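Local coordinates for AclR protein (Streptomyces galilaeus, PDB 2GEY) that is a putative hydroxylase of the SnoaL-like family, probably acting in the biosynthesis of aromatic polyketide antibiotics, at residues A[27-30]-A[31-35]; A[69-72]-A[73-76]. All blocks are in the same frame, centred on the assembly; numbering follows the deposited sequence.

Contacts 1 and 2 show how two turns leading into strands of one sheet can be held by different means according to place. At contact 1 (27-30 with 31-35) a corner leads from the short strand 29-30 into strand 33-37; it is a surface contact whose inner end reaches the buried His35, and rings and methyl groups do much of the work. Contact 2 (69-72 with 73-76) is the partly buried end of the hairpin of strands 62-71 and 74-84, bonded along its backbones and charged near its turn, with the second subunit packed on the face that carries Met69, Glu71, Arg74 and Ala76. Their centres lie about 17 Å apart without touching, yet both reach the same sheet, contact 1 through strand 33-37.

Contact 1: A[27-30]-A[31-35]; sequences KHWS and PDIVH
Trp29 gives one face of its indole to two residues from beyond the turn, Ile33 and His35, so that a single ring system packs against the chain on the far side of the corner. The aliphatic part comes first: CD1 of Ile33 sits over the five-membered ring, 3.8 Å from its centroid and 18° off the normal, a CH-pi contact. With CG1 of Ile33 anti to its backbone N (chi1 -169°) and the chain extended beyond it, the terminal methyl is carried to the indole. The aromatic part uses the outer end of the same face. The imidazole of His35 meets the six-membered ring in an edge-to-face pair, the planes 62° apart and the centroids separated by 4.5 Å; its leading atom, CE1, comes to 3.5 Å from CH2 of Trp29.

The polar bonds lie in the type I turn from Ser30 to Ile33. Ile33 N donates to Ser30 O at 3.2 Å. Ser30 adds a side-chain bond: OG accepts from Asp32 N at 2.9 Å, an ST turn combined with the beta turn, so that its carbonyl and hydroxyl oxygens each hold a successive amide.

Around this corner of the alpha+beta barrel, the SnoaL-like fold of the NTF2 clan, Trp29 rests on Met47, Val48 and Met51 of helix 44-57 and on Met13 of helix 3-18. His35 is fixed by hydrogen bonds between its ND1 and His117 ND1 and between its NE2 and Ser44 OG, while backbone bonds of Ser30 and Val34 join the corner to strand 113-122.

Contact 2: A[69-72]-A[73-76]; sequences MAEE and DRVA
Glu71 and Arg74 face each other at the end of a beta hairpin with a two-residue loop, formed by strands 62-71 and 74-84, whose type II' turn carries Glu72 and Asp73 at its corners. Their backbones make a hydrogen-bonded antiparallel pair, with Arg74 N to Glu71 O at 2.9 Å and Glu71 N to Arg74 O at 3.1 Å; Met69 and Ala76 form the next such pair. Glu72 takes up a positive phi of 52°, as the first corner of this turn requires.

The main acidic partner of Arg74 is Glu106, in a salt bridge through NH1, and its NH2 donates to Ile68 O of the second subunit. In one of the two conformers modelled for Glu72, the side chains of Glu72 and Arg74 also run side by side from the turn. Glu72 is then extended beyond CG, whereas Arg74 bends at chi3 (-72°), its guanidinium lying beside the carboxylate; a salt bridge between Glu72 OE1 and Arg74 NH2 is therefore provisional. Glu71, extended on the same face as Arg74, directs its carboxylate to the second subunit, pairing with its Lys7 and accepting from its Ala70 N. The hairpin thus contributes directly to the dimer contact.

On the other face of the sheet, Val75 CG2 packs 4.2 Å from Ala70 CB in the non-hydrogen-bonded pair, beneath helix 3-18. One water ties the turn to the strand, donating to Glu72 O at 2.7 Å and to Arg74 O at 2.8 Å.

Contact 1: A[27-30]-A[31-35]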
ATOM      1  N   LYS A  27      17.059 -18.655  -2.233  1.00 26.51           N
ATOM      2  CA  LYS A  27      17.137 -20.089  -1.901  1.00 27.20           C
ATOM      3  C   LYS A  27      15.786 -20.661  -1.459  1.00 27.02           C
ATOM      4  O   LYS A  27      15.589 -21.875  -1.477  1.00 27.04           O
ATOM      5  CB  LYS A  27      18.186 -20.344  -0.818  1.00 27.43           C
ATOM      6  CG  LYS A  27      17.852 -19.775   0.530  1.00 29.03           C
ATOM      7  CD  LYS A  27      19.004 -19.934   1.506  1.00 29.89           C
ATOM      8  CE  LYS A  27      19.103 -21.333   2.043  1.00 32.85           C
ATOM      9  NZ  LYS A  27      20.044 -21.392   3.204  1.00 34.42           N
ATOM     10  N   HIS A  28      14.869 -19.786  -1.056  1.00 26.67           N
ATOM     11  CA  HIS A  28      13.542 -20.204  -0.603  1.00 27.00           C
ATOM     12  C   HIS A  28      12.506 -20.190  -1.715  1.00 26.94           C
ATOM     13  O   HIS A  28      11.356 -20.587  -1.501  1.00 26.54           O
ATOM     14  CB  HIS A  28      13.085 -19.307   0.537  1.00 27.62           C
ATOM     15  CG  HIS A  28      13.918 -19.443   1.768  1.00 29.56           C
ATOM     16  ND1 HIS A  28      13.937 -20.596   2.524  1.00 32.16           N
ATOM     17  CD2 HIS A  28      14.787 -18.588   2.359  1.00 30.60           C
ATOM     18  CE1 HIS A  28      14.760 -20.432   3.546  1.00 33.21           C
ATOM     19  NE2 HIS A  28      15.295 -19.227   3.464  1.00 31.42           N
ATOM     20  N   TRP A  29      12.907 -19.737  -2.901  1.00 26.17           N
ATOM     21  CA  TRP A  29      11.999 -19.695  -4.038  1.00 26.52           C
ATOM     22  C   TRP A  29      11.900 -21.053  -4.686  1.00 26.42           C
ATOM     23  O   TRP A  29      12.914 -21.730  -4.887  1.00 26.12           O
ATOM     24  CB  TRP A  29      12.504 -18.722  -5.093  1.00 26.02           C
ATOM     25  CG  TRP A  29      12.478 -17.298  -4.726  1.00 25.70           C
ATOM     26  CD1 TRP A  29      12.106 -16.749  -3.545  1.00 25.63           C
ATOM     27  CD2 TRP A  29      12.882 -16.219  -5.565  1.00 26.58           C
ATOM     28  NE1 TRP A  29      12.231 -15.381  -3.597  1.00 25.76           N
ATOM     29  CE2 TRP A  29      12.713 -15.032  -4.833  1.00 26.10           C
ATOM     30  CE3 TRP A  29      13.360 -16.142  -6.876  1.00 25.98           C
ATOM     31  CZ2 TRP A  29      13.011 -13.773  -5.370  1.00 26.15           C
ATOM     32  CZ3 TRP A  29      13.658 -14.891  -7.406  1.00 25.92           C
ATOM     33  CH2 TRP A  29      13.485 -13.729  -6.655  1.00 25.40           C
ATOM     34  N   SER A  30      10.688 -21.450  -5.046  1.00 26.71           N
ATOM     35  CA  SER A  30      10.518 -22.605  -5.914  1.00 27.58           C
ATOM     36  C   SER A  30      11.123 -22.308  -7.290  1.00 28.18           C
ATOM     37  O   SER A  30      11.120 -21.159  -7.738  1.00 28.26           O
ATOM     38  CB  SER A  30       9.039 -22.942  -6.085  1.00 27.42           C
ATOM     39  OG  SER A  30       8.839 -23.857  -7.147  1.00 28.60           O
ATOM     40  N   PRO A  31      11.625 -23.343  -7.979  1.00 28.82           N
ATOM     41  CA  PRO A  31      11.970 -23.183  -9.395  1.00 29.21           C
ATOM     42  C   PRO A  31      10.810 -22.663 -10.247  1.00 29.46           C
ATOM     43  O   PRO A  31      11.042 -22.037 -11.280  1.00 30.03           O
ATOM     44  CB  PRO A  31      12.331 -24.603  -9.835  1.00 29.58           C
ATOM     45  CG  PRO A  31      12.704 -25.311  -8.589  1.00 29.37           C
ATOM     46  CD  PRO A  31      11.908 -24.702  -7.487  1.00 29.16           C
ATOM     47  N   ASP A  32       9.577 -22.926  -9.820  1.00 29.50           N
ATOM     48  CA  ASP A  32       8.389 -22.538 -10.583  1.00 29.38           C
ATOM     49  C   ASP A  32       7.694 -21.296 -10.038  1.00 28.75           C
ATOM     50  O   ASP A  32       6.534 -21.027 -10.369  1.00 28.68           O
ATOM     51  CB  ASP A  32       7.401 -23.701 -10.609  1.00 30.51           C
ATOM     52  CG  ASP A  32       8.022 -24.975 -11.143  1.00 33.05           C
ATOM     53  OD1 ASP A  32       8.602 -24.939 -12.253  1.00 37.55           O
ATOM     54  OD2 ASP A  32       7.934 -26.011 -10.453  1.00 36.97           O
ATOM     55  N   ILE A  33       8.403 -20.532  -9.214  1.00 27.45           N
ATOM     56  CA  ILE A  33       7.850 -19.332  -8.618  1.00 26.86           C
ATOM     57  C   ILE A  33       7.355 -18.336  -9.670  1.00 26.46           C
ATOM     58  O   ILE A  33       7.966 -18.169 -10.740  1.00 25.85           O
ATOM     59  CB  ILE A  33       8.880 -18.641  -7.685  1.00 26.47           C
ATOM     60  CG1 ILE A  33       8.210 -17.534  -6.867  1.00 25.92           C
ATOM     61  CG2 ILE A  33      10.067 -18.089  -8.484  1.00 26.74           C
ATOM     62  CD1 ILE A  33       9.076 -17.017  -5.744  1.00 26.37           C
ATOM     63  N   VAL A  34       6.214 -17.717  -9.375  1.00 26.11           N
ATOM     64  CA  VAL A  34       5.700 -16.599 -10.159  1.00 26.23           C
ATOM     65  C   VAL A  34       5.629 -15.355  -9.275  1.00 25.87           C
ATOM     66  O   VAL A  34       5.167 -15.411  -8.126  1.00 25.53           O
ATOM     67  CB  VAL A  34       4.305 -16.908 -10.739  1.00 26.40           C
ATOM     68  CG1 VAL A  34       3.811 -15.755 -11.598  1.00 26.94           C
ATOM     69  CG2 VAL A  34       4.349 -18.175 -11.542  1.00 26.99           C
ATOM     70  N   HIS A  35       6.106 -14.240  -9.807  1.00 25.63           N
ATOM     71  CA  HIS A  35       6.065 -12.961  -9.118  1.00 25.99           C
ATOM     72  C   HIS A  35       5.045 -12.054  -9.785  1.00 25.89           C
ATOM     73  O   HIS A  35       4.996 -11.975 -11.016  1.00 25.29           O
ATOM     74  CB  HIS A  35       7.420 -12.265  -9.174  1.00 26.12           C
ATOM     75  CG  HIS A  35       8.570 -13.118  -8.741  1.00 26.76           C
ATOM     76  ND1 HIS A  35       8.972 -13.215  -7.428  1.00 28.65           N
ATOM     77  CD2 HIS A  35       9.434 -13.873  -9.456  1.00 28.91           C
ATOM     78  CE1 HIS A  35      10.020 -14.013  -7.349  1.00 28.50           C
ATOM     79  NE2 HIS A  35      10.322 -14.424  -8.566  1.00 28.67           N
TER

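Contact 2: A[69-72]-A[73-76]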
ATOM      1  N   MET A  69       1.204 -11.811   9.070  1.00 26.96           N
ATOM      2  CA  MET A  69      -0.053 -12.519   9.153  1.00 27.42           C
ATOM      3  C   MET A  69       0.071 -13.767   8.314  1.00 26.36           C
ATOM      4  O   MET A  69       0.769 -13.757   7.310  1.00 25.56           O
ATOM      5  CB  MET A  69      -1.163 -11.628   8.602  1.00 27.52           C
ATOM      6  CG  MET A  69      -2.549 -12.175   8.738  1.00 29.29           C
ATOM      7  SD  MET A  69      -3.774 -11.029   8.059  1.00 33.54           S
ATOM      8  CE  MET A  69      -3.316  -9.523   8.923  1.00 32.42           C
ATOM      9  N   ALA A  70      -0.591 -14.839   8.738  1.00 25.71           N
ATOM     10  CA  ALA A  70      -0.589 -16.091   7.994  1.00 25.69           C
ATOM     11  C   ALA A  70      -1.966 -16.737   8.025  1.00 25.62           C
ATOM     12  O   ALA A  70      -2.658 -16.696   9.049  1.00 24.96           O
ATOM     13  CB  ALA A  70       0.441 -17.034   8.556  1.00 25.78           C
ATOM     14  N   GLU A  71      -2.349 -17.320   6.893  1.00 25.37           N
ATOM     15  CA  GLU A  71      -3.580 -18.096   6.781  1.00 25.85           C
ATOM     16  C   GLU A  71      -3.390 -19.091   5.650  1.00 25.61           C
ATOM     17  O   GLU A  71      -2.795 -18.761   4.618  1.00 24.74           O
ATOM     18  CB  GLU A  71      -4.790 -17.200   6.504  1.00 25.92           C
ATOM     19  CG  GLU A  71      -6.144 -17.900   6.719  1.00 26.63           C
ATOM     20  CD  GLU A  71      -7.358 -16.996   6.482  1.00 27.97           C
ATOM     21  OE1 GLU A  71      -7.213 -15.948   5.846  1.00 28.16           O
ATOM     22  OE2 GLU A  71      -8.475 -17.341   6.944  1.00 32.87           O
ATOM     23  N   GLU A  72      -3.896 -20.304   5.852  1.00 25.95           N
ATOM     24  CA  GLU A  72      -3.723 -21.359   4.865  0.50 26.21           C
ATOM     25  C   GLU A  72      -2.228 -21.489   4.510  1.00 26.10           C
ATOM     26  O   GLU A  72      -1.384 -21.599   5.392  1.00 26.10           O
ATOM     27  CB  GLU A  72      -4.568 -21.052   3.621  0.50 26.37           C
ATOM     28  CG  GLU A  72      -6.028 -20.748   3.899  0.50 27.32           C
ATOM     29  CD  GLU A  72      -6.781 -20.449   2.630  0.50 27.78           C
ATOM     30  OE1 GLU A  72      -6.632 -19.328   2.096  0.50 30.80           O
ATOM     31  OE2 GLU A  72      -7.489 -21.348   2.144  0.50 31.28           O
ATOM     32  N   ASP A  73      -1.904 -21.433   3.214  1.00 25.49           N
ATOM     33  CA  ASP A  73      -0.514 -21.577   2.745  1.00 25.65           C
ATOM     34  C   ASP A  73       0.170 -20.234   2.451  1.00 25.29           C
ATOM     35  O   ASP A  73       1.252 -20.202   1.840  1.00 25.47           O
ATOM     36  CB  ASP A  73      -0.459 -22.494   1.508  1.00 25.79           C
ATOM     37  CG  ASP A  73      -1.426 -22.077   0.393  1.00 26.54           C
ATOM     38  OD1 ASP A  73      -2.145 -21.058   0.524  1.00 25.63           O
ATOM     39  OD2 ASP A  73      -1.483 -22.805  -0.631  1.00 28.39           O
ATOM     40  N   ARG A  74      -0.437 -19.139   2.914  1.00 24.73           N
ATOM     41  CA  ARG A  74       0.056 -17.806   2.632  1.00 24.94           C
ATOM     42  C   ARG A  74       0.562 -17.071   3.874  1.00 24.14           C
ATOM     43  O   ARG A  74       0.122 -17.332   4.997  1.00 23.29           O
ATOM     44  CB  ARG A  74      -1.046 -16.982   1.973  1.00 24.93           C
ATOM     45  CG  ARG A  74      -1.397 -17.445   0.573  1.00 26.29           C
ATOM     46  CD  ARG A  74      -2.489 -16.588  -0.049  1.00 28.21           C
ATOM     47  NE  ARG A  74      -3.787 -16.837   0.573  1.00 31.55           N
ATOM     48  CZ  ARG A  74      -4.595 -15.918   1.120  1.00 32.83           C
ATOM     49  NH1 ARG A  74      -4.289 -14.630   1.141  1.00 33.31           N
ATOM     50  NH2 ARG A  74      -5.742 -16.308   1.649  1.00 33.21           N
ATOM     51  N   VAL A  75       1.476 -16.134   3.637  1.00 23.94           N
ATOM     52  CA  VAL A  75       1.972 -15.220   4.658  1.00 23.90           C
ATOM     53  C   VAL A  75       2.030 -13.826   4.029  1.00 24.00           C
ATOM     54  O   VAL A  75       2.384 -13.701   2.850  1.00 23.84           O
ATOM     55  CB  VAL A  75       3.377 -15.619   5.152  1.00 23.98           C
ATOM     56  CG1 VAL A  75       3.847 -14.671   6.271  1.00 24.07           C
ATOM     57  CG2 VAL A  75       3.399 -17.070   5.627  1.00 24.57           C
ATOM     58  N   ALA A  76       1.676 -12.800   4.801  1.00 23.81           N
ATOM     59  CA  ALA A  76       1.790 -11.404   4.362  1.00 23.84           C
ATOM     60  C   ALA A  76       2.548 -10.592   5.412  1.00 23.95           C
ATOM     61  O   ALA A  76       2.297 -10.729   6.619  1.00 24.52           O
ATOM     62  CB  ALA A  76       0.415 -10.798   4.127  1.00 24.16           C
TER
HETATM   63  O   HOH W   1       0.556 -19.841   6.185  1.00 18.24           O